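Local coordinates for protein paenibacillus xanthan lyase (Paenibacillus, PDB 6F2P) that catalyses the eliminative cleavage of mannose-glucuronic acid linkages at the side-chain ends of xanthan, as a multidomain lyase related to polysaccharide lyase family 8, at residues A317-V322 and S353-R358; P269-G274 and K323-L328; L796-N801 and Y889-D894; L778-V783 and V803-E808. All blocks are in the same frame, centred on the assembly; numbering follows the deposited sequence.

Contact 1 of 4, residues A317-V322 and S353-R358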
loop_
_atom_site.group_PDB
_atom_site.type_symbol
_atom_site.label_atom_id
_atom_site.label_comp_id
_atom_site.label_asym_id
_atom_site.label_seq_id
_atom_site.Cartn_x
_atom_site.Cartn_y
_atom_site.Cartn_z
ATOM N N ALA A 317 1.794 20.890 18.944
ATOM C CA ALA A 317 0.898 19.930 18.307
ATOM C C ALA A 317 0.730 18.668 19.156
ATOM O O ALA A 317 -0.382 18.146 19.315
ATOM C CB ALA A 317 1.413 19.578 16.910
ATOM N N PHE A 318 1.845 18.193 19.703
ATOM C CA PHE A 318 1.836 17.021 20.567
ATOM C C PHE A 318 1.014 17.243 21.829
ATOM O O PHE A 318 0.254 16.365 22.231
ATOM C CB PHE A 318 3.259 16.617 20.957
ATOM C CG PHE A 318 4.048 16.019 19.834
ATOM C CD1 PHE A 318 3.512 15.933 18.556
ATOM C CD2 PHE A 318 5.324 15.528 20.057
ATOM C CE1 PHE A 318 4.240 15.385 17.529
ATOM C CE2 PHE A 318 6.054 14.967 19.027
ATOM C CZ PHE A 318 5.513 14.900 17.763
ATOM N N LYS A 319 1.173 18.404 22.461
ATOM C CA LYS A 319 0.455 18.671 23.700
ATOM C C LYS A 319 -1.028 18.777 23.420
ATOM O O LYS A 319 -1.849 18.414 24.257
ATOM C CB LYS A 319 0.943 19.952 24.373
ATOM C CG LYS A 319 2.355 19.877 24.900
ATOM C CD LYS A 319 2.760 21.174 25.571
ATOM C CE LYS A 319 4.266 21.227 25.720
ATOM N NZ LYS A 319 4.719 22.310 26.632
ATOM N N ARG A 320 -1.368 19.267 22.235
ATOM C CA ARG A 320 -2.766 19.490 21.902
ATOM C C ARG A 320 -3.490 18.172 21.697
ATOM O O ARG A 320 -4.621 18.007 22.138
ATOM C CB ARG A 320 -2.912 20.380 20.662
ATOM C CG ARG A 320 -2.560 21.840 20.906
ATOM C CD ARG A 320 -3.015 22.733 19.763
ATOM N NE ARG A 320 -4.448 23.006 19.810
ATOM C CZ ARG A 320 -5.239 23.064 18.742
ATOM N NH1 ARG A 320 -4.740 22.855 17.530
ATOM N NH2 ARG A 320 -6.532 23.321 18.887
ATOM N N MET A 321 -2.846 17.226 21.030
ATOM C CA MET A 321 -3.519 15.968 20.772
ATOM C C MET A 321 -3.625 15.133 22.061
ATOM O O MET A 321 -4.673 14.542 22.344
ATOM C CB MET A 321 -2.858 15.215 19.607
ATOM C CG MET A 321 -1.448 14.717 19.866
ATOM S SD MET A 321 -0.777 13.804 18.462
ATOM C CE MET A 321 -0.291 15.135 17.370
ATOM N N VAL A 322 -2.557 15.116 22.856
ATOM C CA VAL A 322 -2.583 14.422 24.138
ATOM C C VAL A 322 -3.633 15.020 25.079
ATOM O O VAL A 322 -4.351 14.284 25.761
ATOM C CB VAL A 322 -1.190 14.386 24.805
ATOM C CG1 VAL A 322 -1.271 13.903 26.252
ATOM C CG2 VAL A 322 -0.273 13.486 24.021
ATOM N N SER A 353 -4.138 26.294 30.481
ATOM C CA SER A 353 -5.110 26.897 29.569
ATOM C C SER A 353 -4.460 27.438 28.298
ATOM O O SER A 353 -5.141 27.668 27.300
ATOM C CB SER A 353 -5.886 28.009 30.270
ATOM O OG SER A 353 -4.993 28.948 30.838
ATOM N N THR A 354 -3.146 27.632 28.327
ATOM C CA THR A 354 -2.433 28.074 27.131
ATOM C C THR A 354 -2.287 26.937 26.126
ATOM O O THR A 354 -1.757 27.127 25.034
ATOM C CB THR A 354 -1.031 28.598 27.463
ATOM O OG1 THR A 354 -0.164 27.494 27.759
ATOM C CG2 THR A 354 -1.082 29.538 28.654
ATOM N N VAL A 355 -2.727 25.745 26.515
ATOM C CA VAL A 355 -2.799 24.616 25.596
ATOM C C VAL A 355 -4.260 24.272 25.376
ATOM O O VAL A 355 -4.975 23.946 26.323
ATOM C CB VAL A 355 -2.074 23.368 26.137
ATOM C CG1 VAL A 355 -2.327 22.184 25.227
ATOM C CG2 VAL A 355 -0.581 23.627 26.265
ATOM N N THR A 356 -4.709 24.362 24.129
ATOM C CA THR A 356 -6.080 24.008 23.795
ATOM C C THR A 356 -6.132 22.595 23.212
ATOM O O THR A 356 -5.224 22.182 22.485
ATOM C CB THR A 356 -6.700 25.017 22.792
ATOM O OG1 THR A 356 -5.922 25.044 21.589
ATOM C CG2 THR A 356 -6.735 26.417 23.384
ATOM N N SER A 357 -7.184 21.856 23.552
ATOM C CA SER A 357 -7.479 20.568 22.922
ATOM C C SER A 357 -7.378 20.625 21.389
ATOM O O SER A 357 -7.807 21.597 20.773
ATOM C CB SER A 357 -8.883 20.113 23.342
ATOM O OG SER A 357 -9.333 19.025 22.561
ATOM N N ARG A 358 -6.802 19.593 20.776
ATOM C CA ARG A 358 -6.677 19.542 19.315
ATOM C C ARG A 358 -8.034 19.449 18.633
ATOM O O ARG A 358 -8.256 20.005 17.555
ATOM C CB ARG A 358 -5.842 18.337 18.883
ATOM C CG ARG A 358 -5.819 18.114 17.368
ATOM C CD ARG A 358 -5.581 16.665 17.010
ATOM N NE ARG A 358 -6.743 15.826 17.291
ATOM C CZ ARG A 358 -6.740 14.497 17.206
ATOM N NH1 ARG A 358 -5.636 13.857 16.852
ATOM N NH2 ARG A 358 -7.841 13.807 17.472
#
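Helix 312-328 of the alpha-helical domain is fastened to the loop leading to strand 363-367 chiefly by R320, whose guanidinium reaches T356 along that loop. NE donates to T356 O at 2.9 Å, a bent bond that arrives well above the carbonyl plane. The same NE makes a weak bond to T356 OG1 at 3.1 Å, and NH2 a second weak one, so a single threonine offers two oxygens to one arginine. A bend of the R320 chain at chi3 (78°) brings NE and NH2 to the loop oxygens, and the guanidinium is flanked there by the backbone: R358 CA sits 3.8 Å above one face, over its centre, while S357 O lies 2.9 Å from NH2.

In family 8 lyases the helices form an incomplete alpha/alpha toroid ahead of the beta-sandwich domains, and this loop, after helix 340-351, is where the chain passes from one to the other. R358 N gives a further bond, to R320 O at 3.0 Å. The R358 side chain leaves with CG anti to the backbone N (chi1 172°), which lays CD alongside M321 CB at 4.0 Å; its NH1 ends in a salt bridge with E268. At the other end V355 CG1 packs 4.1 Å from K319 CB and also meets L349 of helix 340-351.

Contact 2 of 4, residues P269-G274 and K323-L328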
loop_
_atom_site.group_PDB
_atom_site.type_symbol
_atom_site.label_atom_id
_atom_site.label_comp_id
_atom_site.label_asym_id
_atom_site.label_seq_id
_atom_site.Cartn_x
_atom_site.Cartn_y
_atom_site.Cartn_z
ATOM N N PRO A 269 -2.971 8.839 13.646
ATOM C CA PRO A 269 -4.157 8.335 12.940
ATOM C C PRO A 269 -4.719 7.057 13.567
ATOM O O PRO A 269 -5.869 6.689 13.308
ATOM C CB PRO A 269 -3.638 8.034 11.522
ATOM C CG PRO A 269 -2.321 8.723 11.419
ATOM C CD PRO A 269 -1.760 8.780 12.809
ATOM N N PHE A 270 -3.914 6.383 14.380
ATOM C CA PHE A 270 -4.324 5.100 14.933
ATOM C C PHE A 270 -4.799 5.188 16.364
ATOM O O PHE A 270 -5.113 4.165 16.978
ATOM C CB PHE A 270 -3.207 4.062 14.814
ATOM C CG PHE A 270 -2.881 3.698 13.400
ATOM C CD1 PHE A 270 -3.798 3.011 12.624
ATOM C CD2 PHE A 270 -1.663 4.052 12.843
ATOM C CE1 PHE A 270 -3.504 2.676 11.317
ATOM C CE2 PHE A 270 -1.364 3.719 11.548
ATOM C CZ PHE A 270 -2.284 3.029 10.782
ATOM N N ILE A 271 -4.852 6.400 16.906
ATOM C CA ILE A 271 -5.451 6.577 18.221
ATOM C C ILE A 271 -6.798 7.228 18.068
ATOM O O ILE A 271 -6.891 8.407 17.711
ATOM C CB ILE A 271 -4.589 7.421 19.170
ATOM C CG1 ILE A 271 -3.292 6.688 19.487
ATOM C CG2 ILE A 271 -5.351 7.716 20.474
ATOM C CD1 ILE A 271 -2.335 7.516 20.276
ATOM N N TYR A 272 -7.846 6.451 18.308
ATOM C CA TYR A 272 -9.177 7.010 18.265
ATOM C C TYR A 272 -9.688 7.196 19.677
ATOM O O TYR A 272 -10.000 6.228 20.361
ATOM C CB TYR A 272 -10.132 6.146 17.442
ATOM C CG TYR A 272 -11.361 6.916 17.044
ATOM C CD1 TYR A 272 -11.340 7.771 15.946
ATOM C CD2 TYR A 272 -12.528 6.831 17.789
ATOM C CE1 TYR A 272 -12.451 8.494 15.588
ATOM C CE2 TYR A 272 -13.653 7.553 17.436
ATOM C CZ TYR A 272 -13.609 8.384 16.337
ATOM O OH TYR A 272 -14.728 9.104 15.987
ATOM N N LYS A 273 -9.740 8.451 20.111
ATOM C CA LYS A 273 -10.259 8.797 21.429
ATOM C C LYS A 273 -9.738 7.892 22.552
ATOM O O LYS A 273 -10.500 7.421 23.399
ATOM C CB LYS A 273 -11.786 8.823 21.392
ATOM C CG LYS A 273 -12.330 9.835 20.390
ATOM C CD LYS A 273 -13.844 9.849 20.378
ATOM C CE LYS A 273 -14.362 10.949 19.478
ATOM N NZ LYS A 273 -15.846 11.070 19.560
ATOM N N GLY A 274 -8.434 7.641 22.533
ATOM C CA GLY A 274 -7.784 6.898 23.596
ATOM C C GLY A 274 -7.617 5.424 23.300
ATOM O O GLY A 274 -7.092 4.673 24.124
ATOM N N LYS A 323 -3.746 16.344 25.103
ATOM C CA LYS A 323 -4.764 16.974 25.937
ATOM C C LYS A 323 -6.152 16.489 25.551
ATOM O O LYS A 323 -6.931 16.082 26.416
ATOM C CB LYS A 323 -4.707 18.500 25.856
ATOM C CG LYS A 323 -5.652 19.191 26.838
ATOM C CD LYS A 323 -5.227 20.620 27.124
ATOM C CE LYS A 323 -6.057 21.220 28.252
ATOM N NZ LYS A 323 -5.594 22.584 28.649
ATOM N N TYR A 324 -6.441 16.535 24.251
ATOM C CA TYR A 324 -7.696 16.043 23.684
ATOM C C TYR A 324 -8.043 14.662 24.209
ATOM O O TYR A 324 -9.145 14.441 24.711
ATOM C CB TYR A 324 -7.604 15.997 22.152
ATOM C CG TYR A 324 -8.833 15.439 21.454
ATOM C CD1 TYR A 324 -10.045 16.121 21.484
ATOM C CD2 TYR A 324 -8.778 14.245 20.750
ATOM C CE1 TYR A 324 -11.172 15.623 20.841
ATOM C CE2 TYR A 324 -9.901 13.737 20.102
ATOM C CZ TYR A 324 -11.095 14.435 20.149
ATOM O OH TYR A 324 -12.224 13.949 19.515
ATOM N N TRP A 325 -7.089 13.742 24.101
ATOM C CA TRP A 325 -7.302 12.372 24.538
ATOM C C TRP A 325 -7.460 12.243 26.055
ATOM O O TRP A 325 -8.189 11.373 26.536
ATOM C CB TRP A 325 -6.155 11.482 24.065
ATOM C CG TRP A 325 -6.072 11.331 22.573
ATOM C CD1 TRP A 325 -7.117 11.251 21.688
ATOM C CD2 TRP A 325 -4.872 11.243 21.787
ATOM N NE1 TRP A 325 -6.636 11.113 20.403
ATOM C CE2 TRP A 325 -5.264 11.110 20.438
ATOM C CE3 TRP A 325 -3.505 11.267 22.094
ATOM C CZ2 TRP A 325 -4.337 10.996 19.402
ATOM C CZ3 TRP A 325 -2.587 11.159 21.066
ATOM C CH2 TRP A 325 -3.005 11.023 19.738
ATOM N N LEU A 326 -6.769 13.087 26.813
ATOM C CA LEU A 326 -6.816 12.994 28.273
ATOM C C LEU A 326 -8.153 13.489 28.784
ATOM O O LEU A 326 -8.706 12.941 29.734
ATOM C CB LEU A 326 -5.692 13.799 28.911
ATOM C CG LEU A 326 -4.295 13.198 28.844
ATOM C CD1 LEU A 326 -3.254 14.224 29.268
ATOM C CD2 LEU A 326 -4.235 11.975 29.735
ATOM N N LEU A 327 -8.673 14.527 28.137
ATOM C CA LEU A 327 -9.974 15.090 28.481
ATOM C C LEU A 327 -11.103 14.092 28.213
ATOM O O LEU A 327 -12.158 14.132 28.852
ATOM C CB LEU A 327 -10.207 16.379 27.685
ATOM C CG LEU A 327 -9.299 17.549 28.065
ATOM C CD1 LEU A 327 -9.353 18.618 27.007
ATOM C CD2 LEU A 327 -9.700 18.117 29.415
ATOM N N LEU A 328 -10.876 13.202 27.255
ATOM C CA LEU A 328 -11.871 12.202 26.913
ATOM C C LEU A 328 -11.811 11.052 27.891
ATOM O O LEU A 328 -12.791 10.332 28.060
ATOM C CB LEU A 328 -11.652 11.691 25.491
ATOM C CG LEU A 328 -11.960 12.710 24.395
ATOM C CD1 LEU A 328 -11.523 12.196 23.044
ATOM C CD2 LEU A 328 -13.431 13.025 24.379
HETATM O O HOH W 1 -8.708 10.840 18.399
#
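I271, on the first strand of a small beta hairpin, lays its side chain across the indole of W325 on helix 312-328, the two crossing at about a right angle. The hairpin joins strands 271-272 and 275-276, and the backbone angles of K273 and G274 fit a type I' turn. I271 CG2 stands over the five-membered ring, 3.7 Å from its centroid and 23° off the normal, a CH-pi contact. CG2 lies anti to the backbone N while CG1 swings the other way (chi1 -66°), which carries CD1 to the six-membered ring, 3.6 Å from W325 CH2. One side chain thus spans both rings. V299 touches I271 and M300 touches W325, so helix 292-307 borders the same cluster.

Farther out, L328 CD1 touches two neighbours: it lies 3.6 Å from K273 CG and over one face of the Y324 ring, displaced toward the rim. The extended K273 chain passes on obliquely until CE is 3.7 Å from Y324 OH. The polar edge of the indole is served by a water lying in the ring plane, which accepts from K273 N, donates to I271 O and accepts from W325 NE1 at 2.9 Å.

Contact 3 of 4, residues L796-N801 and Y889-D894. With CA (calcium ion), chain D; CA (calcium ion), chain C.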
loop_
_atom_site.group_PDB
_atom_site.type_symbol
_atom_site.label_atom_id
_atom_site.label_comp_id
_atom_site.label_asym_id
_atom_site.label_seq_id
_atom_site.Cartn_x
_atom_site.Cartn_y
_atom_site.Cartn_z
ATOM N N LEU A 796 23.546 -3.682 -22.019
ATOM C CA LEU A 796 23.094 -4.537 -20.924
ATOM C C LEU A 796 23.602 -5.959 -21.108
ATOM O O LEU A 796 23.216 -6.649 -22.057
ATOM C CB LEU A 796 21.565 -4.539 -20.810
ATOM C CG LEU A 796 21.035 -5.228 -19.549
ATOM C CD1 LEU A 796 21.585 -4.531 -18.326
ATOM C CD2 LEU A 796 19.516 -5.270 -19.505
ATOM N N GLY A 797 24.470 -6.390 -20.197
ATOM C CA GLY A 797 25.063 -7.710 -20.271
ATOM C C GLY A 797 24.222 -8.712 -19.521
ATOM O O GLY A 797 24.140 -8.668 -18.300
ATOM N N PHE A 798 23.573 -9.606 -20.256
ATOM C CA PHE A 798 22.844 -10.698 -19.633
ATOM C C PHE A 798 23.877 -11.615 -19.003
ATOM O O PHE A 798 25.001 -11.707 -19.491
ATOM C CB PHE A 798 22.044 -11.490 -20.668
ATOM C CG PHE A 798 20.818 -10.786 -21.168
ATOM C CD1 PHE A 798 20.717 -9.399 -21.120
ATOM C CD2 PHE A 798 19.757 -11.514 -21.687
ATOM C CE1 PHE A 798 19.579 -8.746 -21.591
ATOM C CE2 PHE A 798 18.612 -10.874 -22.156
ATOM C CZ PHE A 798 18.523 -9.487 -22.109
ATOM N N ASN A 799 23.499 -12.291 -17.925
ATOM C CA ASN A 799 24.387 -13.254 -17.281
ATOM C C ASN A 799 23.805 -14.654 -17.309
ATOM O O ASN A 799 24.190 -15.508 -16.515
ATOM C CB ASN A 799 24.681 -12.830 -15.848
ATOM C CG ASN A 799 25.655 -11.679 -15.786
ATOM O OD1 ASN A 799 26.752 -11.757 -16.339
ATOM N ND2 ASN A 799 25.254 -10.592 -15.132
ATOM N N ASN A 800 22.875 -14.866 -18.235
ATOM C CA ASN A 800 22.149 -16.121 -18.372
ATOM C C ASN A 800 23.046 -17.354 -18.418
ATOM O O ASN A 800 23.987 -17.412 -19.215
ATOM C CB ASN A 800 21.245 -16.061 -19.602
ATOM C CG ASN A 800 20.262 -14.903 -19.538
ATOM O OD1 ASN A 800 20.573 -13.845 -18.987
ATOM N ND2 ASN A 800 19.067 -15.102 -20.089
ATOM N N ASN A 801 22.729 -18.322 -17.548
ATOM C CA ASN A 801 23.518 -19.539 -17.324
ATOM C C ASN A 801 23.195 -20.657 -18.279
ATOM O O ASN A 801 24.073 -21.414 -18.670
ATOM C CB ASN A 801 23.233 -20.128 -15.937
ATOM C CG ASN A 801 23.589 -19.203 -14.819
ATOM O OD1 ASN A 801 22.770 -18.948 -13.935
ATOM N ND2 ASN A 801 24.824 -18.707 -14.823
ATOM N N TYR A 889 26.061 -18.523 -22.586
ATOM C CA TYR A 889 24.722 -18.171 -23.030
ATOM C C TYR A 889 24.397 -16.691 -22.845
ATOM O O TYR A 889 23.243 -16.283 -22.991
ATOM C CB TYR A 889 23.687 -19.003 -22.272
ATOM C CG TYR A 889 23.808 -20.499 -22.456
ATOM C CD1 TYR A 889 24.541 -21.277 -21.563
ATOM C CD2 TYR A 889 23.171 -21.142 -23.510
ATOM C CE1 TYR A 889 24.637 -22.658 -21.716
ATOM C CE2 TYR A 889 23.263 -22.520 -23.676
ATOM C CZ TYR A 889 23.998 -23.273 -22.779
ATOM O OH TYR A 889 24.085 -24.636 -22.956
ATOM N N LYS A 890 25.406 -15.887 -22.531
ATOM C CA LYS A 890 25.170 -14.474 -22.235
ATOM C C LYS A 890 24.815 -13.638 -23.462
ATOM O O LYS A 890 24.585 -14.166 -24.556
ATOM C CB LYS A 890 26.356 -13.874 -21.478
ATOM C CG LYS A 890 26.599 -14.552 -20.136
ATOM C CD LYS A 890 27.713 -13.882 -19.347
ATOM C CE LYS A 890 27.915 -14.585 -18.013
ATOM N NZ LYS A 890 28.851 -13.834 -17.137
ATOM N N LEU A 891 24.761 -12.326 -23.271
ATOM C CA LEU A 891 24.340 -11.434 -24.339
ATOM C C LEU A 891 24.636 -9.996 -23.953
ATOM O O LEU A 891 24.537 -9.626 -22.779
ATOM C CB LEU A 891 22.843 -11.610 -24.592
ATOM C CG LEU A 891 22.144 -10.778 -25.667
ATOM C CD1 LEU A 891 22.627 -11.160 -27.062
ATOM C CD2 LEU A 891 20.637 -10.955 -25.555
ATOM N N MET A 892 25.016 -9.194 -24.940
ATOM C CA MET A 892 25.210 -7.765 -24.736
ATOM C C MET A 892 24.120 -6.981 -25.468
ATOM O O MET A 892 24.287 -6.607 -26.633
ATOM C CB MET A 892 26.596 -7.330 -25.226
ATOM C CG MET A 892 27.746 -7.743 -24.321
ATOM S SD MET A 892 27.746 -6.856 -22.747
ATOM C CE MET A 892 28.662 -8.013 -21.731
ATOM N N LEU A 893 23.007 -6.735 -24.783
ATOM C CA LEU A 893 21.864 -6.042 -25.378
ATOM C C LEU A 893 22.009 -4.517 -25.307
ATOM O O LEU A 893 22.181 -3.952 -24.227
ATOM C CB LEU A 893 20.578 -6.494 -24.683
ATOM C CG LEU A 893 19.230 -5.892 -25.082
ATOM C CD1 LEU A 893 18.962 -6.047 -26.572
ATOM C CD2 LEU A 893 18.135 -6.567 -24.270
ATOM N N ASP A 894 21.936 -3.851 -26.455
ATOM C CA ASP A 894 22.080 -2.396 -26.482
ATOM C C ASP A 894 20.720 -1.715 -26.408
ATOM O O ASP A 894 20.496 -0.872 -25.540
ATOM C CB ASP A 894 22.860 -1.932 -27.724
ATOM C CG ASP A 894 23.192 -0.432 -27.695
ATOM O OD1 ASP A 894 22.907 0.230 -26.669
ATOM O OD2 ASP A 894 23.751 0.084 -28.692
HETATM CA CA CA D . 20.316 -19.325 -14.539
HETATM CA CA CA C . 22.119 1.332 -24.856
HETATM O O HOH W 2 26.645 -18.208 -20.189
#
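L796 and L893 form a hydrogen-bonded antiparallel pair: L796 N donates to L893 O at 2.6 Å, and L893 N donates back to L796 O. F798 N bonds to L891 O. G797 and M892 make a non-hydrogen-bonded pair of their own, with M892 SD resting 3.7 Å from G797 CA. The F798 side chain runs beside that of L891, whose CG stands anti to the backbone N (chi1 180°) and so carries CD2 over the ring face, 4.1 Å from the centroid and 18° off the normal. L893 CD2 approaches obliquely at 3.7 Å from F798 CZ.

L796, F798 and L893 point into the interior of a beta-sandwich, where F809 of the opposing sheet meets all three and L877 meets F798 and L893. Two nearby calcium ions recall the metal-bearing beta-sandwiches of carbohydrate-binding modules, although such a role is only an inference here.

Past the strand ends the pairing turns polar. The extended K890 chain crosses over F798 O and carries NZ to N799 OD1 at 3.1 Å, while N799 ND2 is bonded to T781 O. A water donates to N800 O and accepts from Y889 N. N801 OD1 binds one calcium at 2.5 Å together with D780 and D805. At the other end D894 holds the second calcium through OD1 at 2.3 Å and through its backbone O, alongside E769, E771, S791 and K794; R824 forms a salt bridge with D894 OD2.

Contact 4 of 4, residues L778-V783 and V803-E808. With CA (calcium ion), chain D.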
loop_
_atom_site.group_PDB
_atom_site.type_symbol
_atom_site.label_atom_id
_atom_site.label_comp_id
_atom_site.label_asym_id
_atom_site.label_seq_id
_atom_site.Cartn_x
_atom_site.Cartn_y
_atom_site.Cartn_z
ATOM N N LEU A 778 12.794 -12.050 -14.391
ATOM C CA LEU A 778 14.117 -12.532 -14.797
ATOM C C LEU A 778 14.567 -13.758 -14.000
ATOM O O LEU A 778 14.039 -14.040 -12.922
ATOM C CB LEU A 778 15.166 -11.422 -14.675
ATOM C CG LEU A 778 15.650 -11.049 -13.270
ATOM C CD1 LEU A 778 16.910 -10.212 -13.356
ATOM C CD2 LEU A 778 14.582 -10.300 -12.497
ATOM N N THR A 779 15.539 -14.483 -14.549
ATOM C CA THR A 779 16.102 -15.660 -13.898
ATOM C C THR A 779 17.532 -15.382 -13.472
ATOM O O THR A 779 18.056 -15.996 -12.535
ATOM C CB THR A 779 16.161 -16.855 -14.852
ATOM O OG1 THR A 779 17.082 -16.574 -15.913
ATOM C CG2 THR A 779 14.801 -17.135 -15.420
ATOM N N ASP A 780 18.163 -14.471 -14.200
ATOM C CA ASP A 780 19.546 -14.098 -13.971
ATOM C C ASP A 780 19.681 -12.581 -13.987
ATOM O O ASP A 780 19.104 -11.910 -14.847
ATOM C CB ASP A 780 20.437 -14.720 -15.046
ATOM C CG ASP A 780 20.681 -16.194 -14.813
ATOM O OD1 ASP A 780 19.806 -17.002 -15.192
ATOM O OD2 ASP A 780 21.748 -16.534 -14.246
ATOM N N THR A 781 20.442 -12.041 -13.041
ATOM C CA THR A 781 20.628 -10.595 -12.970
ATOM C C THR A 781 21.590 -10.070 -14.036
ATOM O O THR A 781 22.734 -10.507 -14.124
ATOM C CB THR A 781 21.127 -10.162 -11.589
ATOM O OG1 THR A 781 20.160 -10.532 -10.603
ATOM C CG2 THR A 781 21.335 -8.658 -11.543
ATOM N N PRO A 782 21.120 -9.121 -14.854
ATOM C CA PRO A 782 21.987 -8.491 -15.853
ATOM C C PRO A 782 22.768 -7.325 -15.252
ATOM O O PRO A 782 22.363 -6.770 -14.229
ATOM C CB PRO A 782 20.986 -7.974 -16.884
ATOM C CG PRO A 782 19.789 -7.630 -16.069
ATOM C CD PRO A 782 19.730 -8.640 -14.951
ATOM N N VAL A 783 23.883 -6.968 -15.882
ATOM C CA VAL A 783 24.685 -5.831 -15.447
ATOM C C VAL A 783 24.894 -4.880 -16.628
ATOM O O VAL A 783 25.067 -5.326 -17.765
ATOM C CB VAL A 783 26.062 -6.289 -14.918
ATOM C CG1 VAL A 783 26.871 -5.102 -14.412
ATOM C CG2 VAL A 783 25.894 -7.336 -13.836
ATOM N N VAL A 803 19.761 -22.814 -20.774
ATOM C CA VAL A 803 18.573 -22.751 -21.608
ATOM C C VAL A 803 17.352 -22.406 -20.752
ATOM O O VAL A 803 17.284 -22.786 -19.584
ATOM C CB VAL A 803 18.391 -24.078 -22.383
ATOM C CG1 VAL A 803 17.049 -24.142 -23.085
ATOM C CG2 VAL A 803 19.522 -24.247 -23.379
ATOM N N ASP A 804 16.435 -21.636 -21.334
ATOM C CA ASP A 804 15.205 -21.182 -20.683
ATOM C C ASP A 804 15.379 -20.024 -19.688
ATOM O O ASP A 804 14.398 -19.518 -19.135
ATOM C CB ASP A 804 14.423 -22.353 -20.075
ATOM C CG ASP A 804 13.779 -23.219 -21.134
ATOM O OD1 ASP A 804 13.488 -22.691 -22.232
ATOM O OD2 ASP A 804 13.564 -24.419 -20.875
ATOM N N ASP A 805 16.623 -19.608 -19.469
ATOM C CA ASP A 805 16.888 -18.373 -18.746
ATOM C C ASP A 805 16.339 -17.210 -19.565
ATOM O O ASP A 805 16.433 -17.207 -20.800
ATOM C CB ASP A 805 18.389 -18.171 -18.541
ATOM C CG ASP A 805 18.912 -18.847 -17.291
ATOM O OD1 ASP A 805 18.100 -19.303 -16.454
ATOM O OD2 ASP A 805 20.152 -18.896 -17.142
ATOM N N TYR A 806 15.771 -16.222 -18.887
ATOM C CA TYR A 806 15.210 -15.086 -19.598
ATOM C C TYR A 806 15.352 -13.789 -18.820
ATOM O O TYR A 806 15.663 -13.795 -17.628
ATOM C CB TYR A 806 13.736 -15.338 -19.934
ATOM C CG TYR A 806 12.848 -15.441 -18.719
ATOM C CD1 TYR A 806 12.246 -14.312 -18.179
ATOM C CD2 TYR A 806 12.607 -16.669 -18.115
ATOM C CE1 TYR A 806 11.437 -14.399 -17.064
ATOM C CE2 TYR A 806 11.796 -16.766 -17.003
ATOM C CZ TYR A 806 11.216 -15.627 -16.480
ATOM O OH TYR A 806 10.404 -15.711 -15.373
ATOM N N VAL A 807 15.146 -12.679 -19.523
ATOM C CA VAL A 807 14.974 -11.370 -18.909
ATOM C C VAL A 807 13.794 -10.717 -19.617
ATOM O O VAL A 807 13.739 -10.688 -20.847
ATOM C CB VAL A 807 16.217 -10.475 -19.066
ATOM C CG1 VAL A 807 16.017 -9.153 -18.329
ATOM C CG2 VAL A 807 17.465 -11.192 -18.577
ATOM N N GLU A 808 12.836 -10.229 -18.841
ATOM C CA GLU A 808 11.613 -9.687 -19.402
ATOM C C GLU A 808 11.534 -8.195 -19.084
ATOM O O GLU A 808 11.598 -7.797 -17.915
ATOM C CB GLU A 808 10.403 -10.446 -18.844
ATOM C CG GLU A 808 9.055 -10.003 -19.391
ATOM C CD GLU A 808 7.916 -10.893 -18.923
ATOM O OE1 GLU A 808 7.468 -11.749 -19.720
ATOM O OE2 GLU A 808 7.472 -10.740 -17.763
HETATM CA CA CA D . 20.316 -19.325 -14.539
#
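The hydroxyl of T779 is gripped from two sides: OG1 accepts from Y806 N across the contact at 3.3 Å and donates at 2.9 Å to D780 OD1, which receives it on its anti lone pair. OG1 takes this place because chi1 of 66° sets it between the backbone N and the carbonyl carbon. T779 N donates in return to Y806 O at 3.2 Å, so the threonine and the tyrosine are joined by a pair of bonds. The methyl CG2 of T779 meets the Y806 ring obliquely near CE2, and R876 makes a cation-pi contact with the same ring.

D780 OD1 is also a calcium ligand, so the T779 hydroxyl is a second-shell group that may help orient it. OD1 binds calcium at 2.5 Å, and D805 OD2 binds the same ion at 2.6 Å, with the two carboxylate planes 61° apart; A802 N also bonds to D805 OD2. The cation would offset the mutual repulsion of the acids. Alongside, L778 and V807 form a non-hydrogen-bonded antiparallel pair, CB of L778 lying 4.4 Å from V807 CG1. With N801 as the third protein ligand, this is a calcium site built from loops at the margin of a beta-sandwich.

Overall arrangement
From the N terminus, 269-274 opens contact 2, 317-322 then opens contact 1, and the adjoining 323-328 closes contact 2 before 353-358 closes contact 1: the two loops cross, sharing helix 312-328. V355 O and K323 NZ, 2.8 Å apart, join them directly. Together they tie the hairpin after helix 256-267 and the exit loop of the helical domain to helix 312-328. Far beyond, about 53 to 61 Å away between centres, the same crossed pattern recurs: contact 4 opens at 778-783, contact 3 at 796-801, and they close at 803-808 and 889-894. Contact 3 lies in one sheet of a beta-sandwich and contact 4 at the edge of the other, and the shared calcium links them.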